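Local coordinates for protein acetyl-CoA acetyltransferase (Elizabethkingia anophelis NUHP1, PDB 6BN2) that probably catalyses the reversible condensation of two acetyl-CoA molecules to acetoacetyl-CoA and free CoA, at residues G355-L358 and G359-S363; S328-G331 and L332-K336; F221-D224 and E225-N229. All blocks are in the same frame, centred on the assembly; numbering follows the deposited sequence. Where two conformers were deposited one is given.

Interaction 1: G355-L358 and G359-S363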
loop_
_atom_site.group_PDB
_atom_site.type_symbol
_atom_site.label_atom_id
_atom_site.label_comp_id
_atom_site.label_asym_id
_atom_site.label_seq_id
_atom_site.Cartn_x
_atom_site.Cartn_y
_atom_site.Cartn_z
ATOM N N GLY A 355 17.392 15.656 0.631
ATOM C CA GLY A 355 15.958 15.655 0.425
ATOM C C GLY A 355 15.310 14.351 0.863
ATOM O O GLY A 355 15.960 13.335 1.118
ATOM N N HIS A 356 13.981 14.381 0.900
ATOM C CA HIS A 356 13.208 13.327 1.550
ATOM C C HIS A 356 11.814 13.209 0.920
ATOM O O HIS A 356 10.813 13.642 1.498
ATOM C CB HIS A 356 13.126 13.625 3.051
ATOM C CG HIS A 356 12.387 12.606 3.848
ATOM N ND1 HIS A 356 12.216 11.302 3.427
ATOM C CD2 HIS A 356 11.770 12.702 5.049
ATOM C CE1 HIS A 356 11.516 10.641 4.337
ATOM N NE2 HIS A 356 11.247 11.465 5.334
ATOM N N PRO A 357 11.715 12.594 -0.297
ATOM C CA PRO A 357 10.396 12.256 -0.863
ATOM C C PRO A 357 9.864 11.036 -0.139
ATOM O O PRO A 357 10.423 9.945 -0.274
ATOM C CB PRO A 357 10.708 11.948 -2.341
ATOM C CG PRO A 357 12.246 12.252 -2.525
ATOM C CD PRO A 357 12.813 12.095 -1.138
ATOM N N LEU A 358 8.806 11.225 0.663
ATOM C CA LEU A 358 8.490 10.254 1.718
ATOM C C LEU A 358 8.519 8.805 1.229
ATOM O O LEU A 358 9.209 7.958 1.808
ATOM C CB LEU A 358 7.109 10.551 2.325
ATOM C CG LEU A 358 6.848 11.977 2.817
ATOM C CD1 LEU A 358 5.454 12.003 3.506
ATOM C CD2 LEU A 358 7.933 12.464 3.766
ATOM N N GLY A 359 7.742 8.490 0.187
ATOM C CA GLY A 359 7.570 7.095 -0.207
ATOM C C GLY A 359 8.771 6.472 -0.882
ATOM O O GLY A 359 8.810 5.244 -1.011
ATOM N N SER A 360 9.758 7.283 -1.280
ATOM C CA SER A 360 10.961 6.786 -1.934
ATOM C C SER A 360 12.135 6.628 -0.983
ATOM O O SER A 360 12.980 5.760 -1.213
ATOM C CB SER A 360 11.351 7.739 -3.081
ATOM O OG SER A 360 12.607 7.368 -3.660
ATOM N N SER A 361 12.213 7.427 0.086
ATOM C CA SER A 361 13.437 7.462 0.893
ATOM C C SER A 361 13.830 6.099 1.461
ATOM O O SER A 361 15.023 5.809 1.595
ATOM C CB SER A 361 13.287 8.472 2.024
ATOM O OG SER A 361 13.292 9.787 1.474
ATOM N N GLY A 362 12.856 5.275 1.856
ATOM C CA GLY A 362 13.186 3.997 2.465
ATOM C C GLY A 362 13.890 3.031 1.535
ATOM O O GLY A 362 14.702 2.211 1.985
ATOM N N SER A 363 13.578 3.085 0.236
ATOM C CA SER A 363 14.382 2.340 -0.725
ATOM C C SER A 363 15.594 3.130 -1.203
ATOM O O SER A 363 16.625 2.526 -1.508
ATOM C CB SER A 363 13.520 1.894 -1.924
ATOM O OG SER A 363 12.603 2.902 -2.337
HETATM O O HOH W 1 16.123 10.537 1.249
HETATM O O HOH W 2 9.995 5.369 1.935
#

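Interaction 2: S328-G331 and L332-K336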
loop_
_atom_site.group_PDB
_atom_site.type_symbol
_atom_site.label_atom_id
_atom_site.label_comp_id
_atom_site.label_asym_id
_atom_site.label_seq_id
_atom_site.Cartn_x
_atom_site.Cartn_y
_atom_site.Cartn_z
ATOM N N SER A 328 17.770 16.344 11.828
ATOM C CA SER A 328 19.102 16.146 12.397
ATOM C C SER A 328 19.005 15.496 13.772
ATOM O O SER A 328 19.837 14.651 14.137
ATOM C CB SER A 328 19.853 17.473 12.494
ATOM O OG SER A 328 20.165 17.991 11.202
ATOM N N VAL A 329 17.984 15.867 14.551
ATOM C CA VAL A 329 17.879 15.291 15.890
ATOM C C VAL A 329 17.616 13.794 15.826
ATOM O O VAL A 329 18.080 13.044 16.692
ATOM C CB VAL A 329 16.804 16.019 16.720
ATOM C CG1 VAL A 329 15.403 15.840 16.105
ATOM C CG2 VAL A 329 16.846 15.540 18.190
ATOM N N VAL A 330 16.894 13.327 14.808
ATOM C CA VAL A 330 16.661 11.892 14.658
ATOM C C VAL A 330 17.969 11.174 14.359
ATOM O O VAL A 330 18.277 10.131 14.952
ATOM C CB VAL A 330 15.599 11.636 13.575
ATOM C CG1 VAL A 330 15.529 10.145 13.204
ATOM C CG2 VAL A 330 14.248 12.144 14.070
ATOM N N GLY A 331 18.775 11.732 13.454
ATOM C CA GLY A 331 20.065 11.121 13.171
ATOM C C GLY A 331 20.924 11.048 14.414
ATOM O O GLY A 331 21.496 10.000 14.739
ATOM N N LEU A 332 20.998 12.159 15.149
ATOM C CA LEU A 332 21.819 12.201 16.353
ATOM C C LEU A 332 21.291 11.254 17.421
ATOM O O LEU A 332 22.072 10.583 18.105
ATOM C CB LEU A 332 21.874 13.626 16.898
ATOM C CG LEU A 332 22.686 14.587 16.026
ATOM C CD1 LEU A 332 22.422 16.034 16.400
ATOM C CD2 LEU A 332 24.178 14.267 16.154
ATOM N N ALA A 333 19.970 11.194 17.593
ATOM C CA ALA A 333 19.409 10.374 18.666
ATOM C C ALA A 333 19.670 8.892 18.432
ATOM O O ALA A 333 20.079 8.174 19.351
ATOM C CB ALA A 333 17.903 10.618 18.794
ATOM N N ASN A 334 19.433 8.407 17.212
ATOM C CA ASN A 334 19.675 6.988 16.965
ATOM C C ASN A 334 21.163 6.650 17.031
ATOM O O ASN A 334 21.526 5.575 17.518
ATOM C CB ASN A 334 19.051 6.565 15.635
ATOM C CG ASN A 334 17.528 6.492 15.724
ATOM O OD1 ASN A 334 16.976 5.621 16.402
ATOM N ND2 ASN A 334 16.849 7.431 15.087
ATOM N N ASN A 335 22.048 7.549 16.575
ATOM C CA ASN A 335 23.483 7.298 16.748
ATOM C C ASN A 335 23.836 7.187 18.222
ATOM O O ASN A 335 24.617 6.313 18.623
ATOM C CB ASN A 335 24.323 8.418 16.108
ATOM C CG ASN A 335 24.397 8.321 14.597
ATOM O OD1 ASN A 335 23.840 7.409 13.992
ATOM N ND2 ASN A 335 25.100 9.279 13.977
ATOM N N LYS A 336 23.272 8.080 19.043
ATOM C CA LYS A 336 23.588 8.127 20.463
ATOM C C LYS A 336 23.086 6.880 21.179
ATOM O O LYS A 336 23.792 6.308 22.020
ATOM C CB LYS A 336 22.944 9.386 21.051
ATOM C CG LYS A 336 23.639 10.044 22.188
ATOM C CD LYS A 336 22.854 11.303 22.577
ATOM C CE LYS A 336 23.464 11.988 23.783
ATOM N NZ LYS A 336 22.770 13.265 24.092
HETATM O O HOH W 3 21.444 8.013 12.915
#

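Interaction 3: F221-D224 and E225-N229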
loop_
_atom_site.group_PDB
_atom_site.type_symbol
_atom_site.label_atom_id
_atom_site.label_comp_id
_atom_site.label_asym_id
_atom_site.label_seq_id
_atom_site.Cartn_x
_atom_site.Cartn_y
_atom_site.Cartn_z
ATOM N N PHE A 221 17.487 16.691 -15.836
ATOM C CA PHE A 221 17.722 16.866 -14.406
ATOM C C PHE A 221 18.521 15.665 -13.908
ATOM O O PHE A 221 18.009 14.544 -13.884
ATOM C CB PHE A 221 16.391 17.003 -13.667
ATOM C CG PHE A 221 16.536 17.266 -12.194
ATOM C CD1 PHE A 221 16.092 16.344 -11.260
ATOM C CD2 PHE A 221 17.123 18.451 -11.749
ATOM C CE1 PHE A 221 16.231 16.585 -9.884
ATOM C CE2 PHE A 221 17.263 18.694 -10.386
ATOM C CZ PHE A 221 16.819 17.762 -9.456
ATOM N N ALA A 222 19.796 15.882 -13.553
ATOM C CA ALA A 222 20.698 14.767 -13.288
ATOM C C ALA A 222 21.362 14.786 -11.918
ATOM O O ALA A 222 22.087 13.838 -11.588
ATOM C CB ALA A 222 21.792 14.709 -14.362
ATOM N N GLU A 223 21.127 15.806 -11.105
ATOM C CA GLU A 223 21.831 15.941 -9.842
ATOM C C GLU A 223 20.882 16.471 -8.774
ATOM O O GLU A 223 20.050 17.341 -9.053
ATOM C CB GLU A 223 23.040 16.874 -10.006
ATOM C CG GLU A 223 23.935 16.955 -8.779
ATOM C CD GLU A 223 25.244 17.688 -9.061
ATOM O OE1 GLU A 223 25.570 17.913 -10.248
ATOM O OE2 GLU A 223 25.946 18.030 -8.089
ATOM N N ASP A 224 21.014 15.934 -7.557
ATOM C CA ASP A 224 20.245 16.424 -6.415
ATOM C C ASP A 224 20.405 17.929 -6.302
ATOM O O ASP A 224 21.516 18.446 -6.416
ATOM C CB ASP A 224 20.736 15.779 -5.116
ATOM C CG ASP A 224 20.552 14.285 -5.092
ATOM O OD1 ASP A 224 19.548 13.772 -5.619
ATOM O OD2 ASP A 224 21.417 13.609 -4.517
ATOM N N GLU A 225 19.297 18.646 -6.090
ATOM C CA GLU A 225 19.402 20.100 -6.030
ATOM C C GLU A 225 19.225 20.657 -4.622
ATOM O O GLU A 225 19.545 21.832 -4.399
ATOM C CB GLU A 225 18.398 20.780 -6.984
ATOM C CG GLU A 225 16.909 20.607 -6.615
ATOM C CD GLU A 225 15.969 21.145 -7.704
ATOM O OE1 GLU A 225 16.437 21.778 -8.676
ATOM O OE2 GLU A 225 14.741 20.927 -7.592
ATOM N N GLU A 226 18.773 19.842 -3.666
ATOM C CA GLU A 226 18.514 20.362 -2.327
ATOM C C GLU A 226 19.797 20.797 -1.622
ATOM O O GLU A 226 19.789 21.782 -0.882
ATOM C CB GLU A 226 17.784 19.317 -1.482
ATOM C CG GLU A 226 17.221 19.885 -0.193
ATOM C CD GLU A 226 16.132 20.909 -0.456
ATOM O OE1 GLU A 226 15.176 20.600 -1.208
ATOM O OE2 GLU A 226 16.238 22.038 0.071
ATOM N N TYR A 227 20.903 20.074 -1.826
ATOM C CA TYR A 227 22.084 20.299 -0.993
ATOM C C TYR A 227 22.789 21.597 -1.340
ATOM O O TYR A 227 23.638 22.064 -0.564
ATOM C CB TYR A 227 23.054 19.107 -1.094
ATOM C CG TYR A 227 23.896 19.054 -2.345
ATOM C CD1 TYR A 227 25.141 19.687 -2.390
ATOM C CD2 TYR A 227 23.478 18.365 -3.481
ATOM C CE1 TYR A 227 25.932 19.648 -3.517
ATOM C CE2 TYR A 227 24.276 18.321 -4.629
ATOM C CZ TYR A 227 25.503 18.964 -4.636
ATOM O OH TYR A 227 26.316 18.940 -5.746
ATOM N N LYS A 228 22.458 22.189 -2.483
ATOM C CA LYS A 228 22.941 23.518 -2.815
ATOM C C LYS A 228 22.088 24.624 -2.197
ATOM O O LYS A 228 22.506 25.784 -2.214
ATOM C CB LYS A 228 23.010 23.645 -4.335
ATOM C CG LYS A 228 24.123 22.790 -4.928
ATOM C CD LYS A 228 23.975 22.582 -6.428
ATOM C CE LYS A 228 23.019 21.434 -6.725
ATOM N NZ LYS A 228 23.090 20.989 -8.147
ATOM N N ASN A 229 20.925 24.294 -1.628
ATOM C CA ASN A 229 20.047 25.277 -0.985
ATOM C C ASN A 229 20.409 25.398 0.494
ATOM O O ASN A 229 19.690 24.936 1.386
ATOM C CB ASN A 229 18.584 24.883 -1.142
ATOM C CG ASN A 229 18.146 24.808 -2.580
ATOM O OD1 ASN A 229 18.719 25.458 -3.453
ATOM N ND2 ASN A 229 17.106 24.017 -2.837
HETATM O O HOH W 4 20.631 19.788 -10.088
#

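Interaction 1: G355-L358 and G359-S363
His356 and Ser361, five residues apart, join the loop before helix 358-375 to the first turn of that helix. ND1 of His356 and OG of Ser361 lie 2.7 Å apart in a hydrogen bond that is fairly straight (159°) and in which either could be the donor. The hydroxyl arrives at the edge of the imidazole, in the plane of the ring, and Ser361 CB follows at 3.3 Å from ND1. With CG anti to the backbone N (chi1 -179°), the ring of His356 comes alongside Ser361. Leu358 lies over one face of it, CD2 standing 3.8 Å above the plane near the rim, so edge and face are both occupied and the rotation of the ring is restrained.

Next to this, Pro357 O gathers two backbone bonds. Ser360 N lies 2.9 Å from it and Ser361 N 3.1 Å, so that one oxygen takes both N-H groups at the start of the helix. Pro357 CD also packs against Ser361 OG. This is the tight part.

The looser side holds water, though it too is buried. One molecule donates to Gly355 O and also bonds Ser361 OG, giving the hydroxyl a partner besides the imidazole. A second donates to Leu358 O at 2.7 Å and accepts from Gly362 N, bridging a gap of 4.5 Å between Leu358 O and Gly362 N, so this turn closes through a water rather than directly.

Around the site, Asn258 OD1 accepts from His356 N, and Ser360 OG turns to Ser262. Gly355, with positive phi just after helix 351-354, begins the Gly-His-Pro motif of thiolases, which presents His356, the predicted proton acceptor, at the entry to a buried helix.

Interaction 2: S328-G331 and L332-K336
Leu332 opens its run of helix 328-338 over Ser328: Leu332 N donates to Ser328 O at 2.9 Å, and its CG, anti to the carbonyl carbon (chi1 -70°), rests 3.4 Å from that same Ser328 O. Ala333 follows with its N bonded to Val329 O at 2.8 Å, its methyl close by the same oxygen. Asn334 grips Val330 O twice. Its backbone N forms a nearly straight bond (175°) and its side-chain ND2 a more bent one (136°), each 3.1 Å from Val330 O and on opposite faces of the carbonyl plane. The amide lies alongside Val330, ND2 beside CG1, and bonds Thr297 O as well. Asn335 N donates to Gly331 O, while a water gives one bond to Gly331 O and another to Asn335 OD1, tying the side chain to the turn below. Lys336 continues the helix outward, its NZ bonded to Tyr175 O. Ser328 and Leu332 pack on Phe185 of helix 179-198, Val329 and Ala333 meet Cys171 of helix 169-174, and Ser328, at the start of the helix that follows strand 320-323, bonds Asn253.

Interaction 3: F221-D224 and E225-N229
Tyr227 and Glu223 make the central bond: the phenol OH donates to Glu223 OE2 at 2.5 Å, meeting it nearly along the C-O axis. The carboxylate oxygen lies at the edge of the tyrosine ring and in its plane, and the two flat groups are turned only 22° apart although the side chains themselves run at about a right angle. Glu223 reaches this position on an extended chain, CG anti to the backbone N (chi1 -173°). The backbone oxygen Asp224 O sits 3.3 Å from Tyr227 CE2.

Lys228 folds back over the same group. Its CG covers part of one face of the Tyr227 ring, 3.9 Å above the plane, and a bend at chi3 brings Lys228 CE to 3.4 Å from Asp224 O. Lys228 NZ lies 4.1 Å from Glu223 OE2, too far for a salt bridge, though its charge could still favour the ionised carboxylate. A water donates to Glu223 O at 2.7 Å and receives a weak bond from Lys228 NZ.

At the other end, Phe221 and Glu225 cross at about a right angle, with CE2 of the Phe221 ring 3.6 Å from Glu225 OE1. That carboxylate is held from outside by Ser28 OG and the backbone N of Ser24.

The next shell holds the loop. Asp224 forms a salt bridge with Arg19 and takes hydrogen bonds from Trp197 and the backbone N of Met22, while Glu226 bonds Ser24 and Asn258. The loop thus leaves strand 219-221, packs Phe221 and Asp224 on Pro21 of strand 12-24, passes helix 179-198, where Trp197 stacks with Tyr227, and brings Asp224 and Tyr227 against helix 351-354.

Overall arrangement
Interactions 1 and 3 touch, Gly355 N lying 4.2 Å from Glu226 CB, although their centres are about 15 Å apart; the loop 221-229 thus abuts the approach to the predicted active-site histidine, with the Glu226 side chain about 8 Å from that of His356. Asn258 joins them further, bonding both His356 and Glu226. A calcium ion lies about 5 Å from the Glu223 side chain. Interaction 2 stands apart, its nearest atoms about 9 Å from interaction 1 and 12 Å from interaction 3. It nevertheless borders the catalytic region: the side chain of Val330 is about 4 Å from that of Cys386, the second predicted proton acceptor, and that of His356 in interaction 1 about 7 Å.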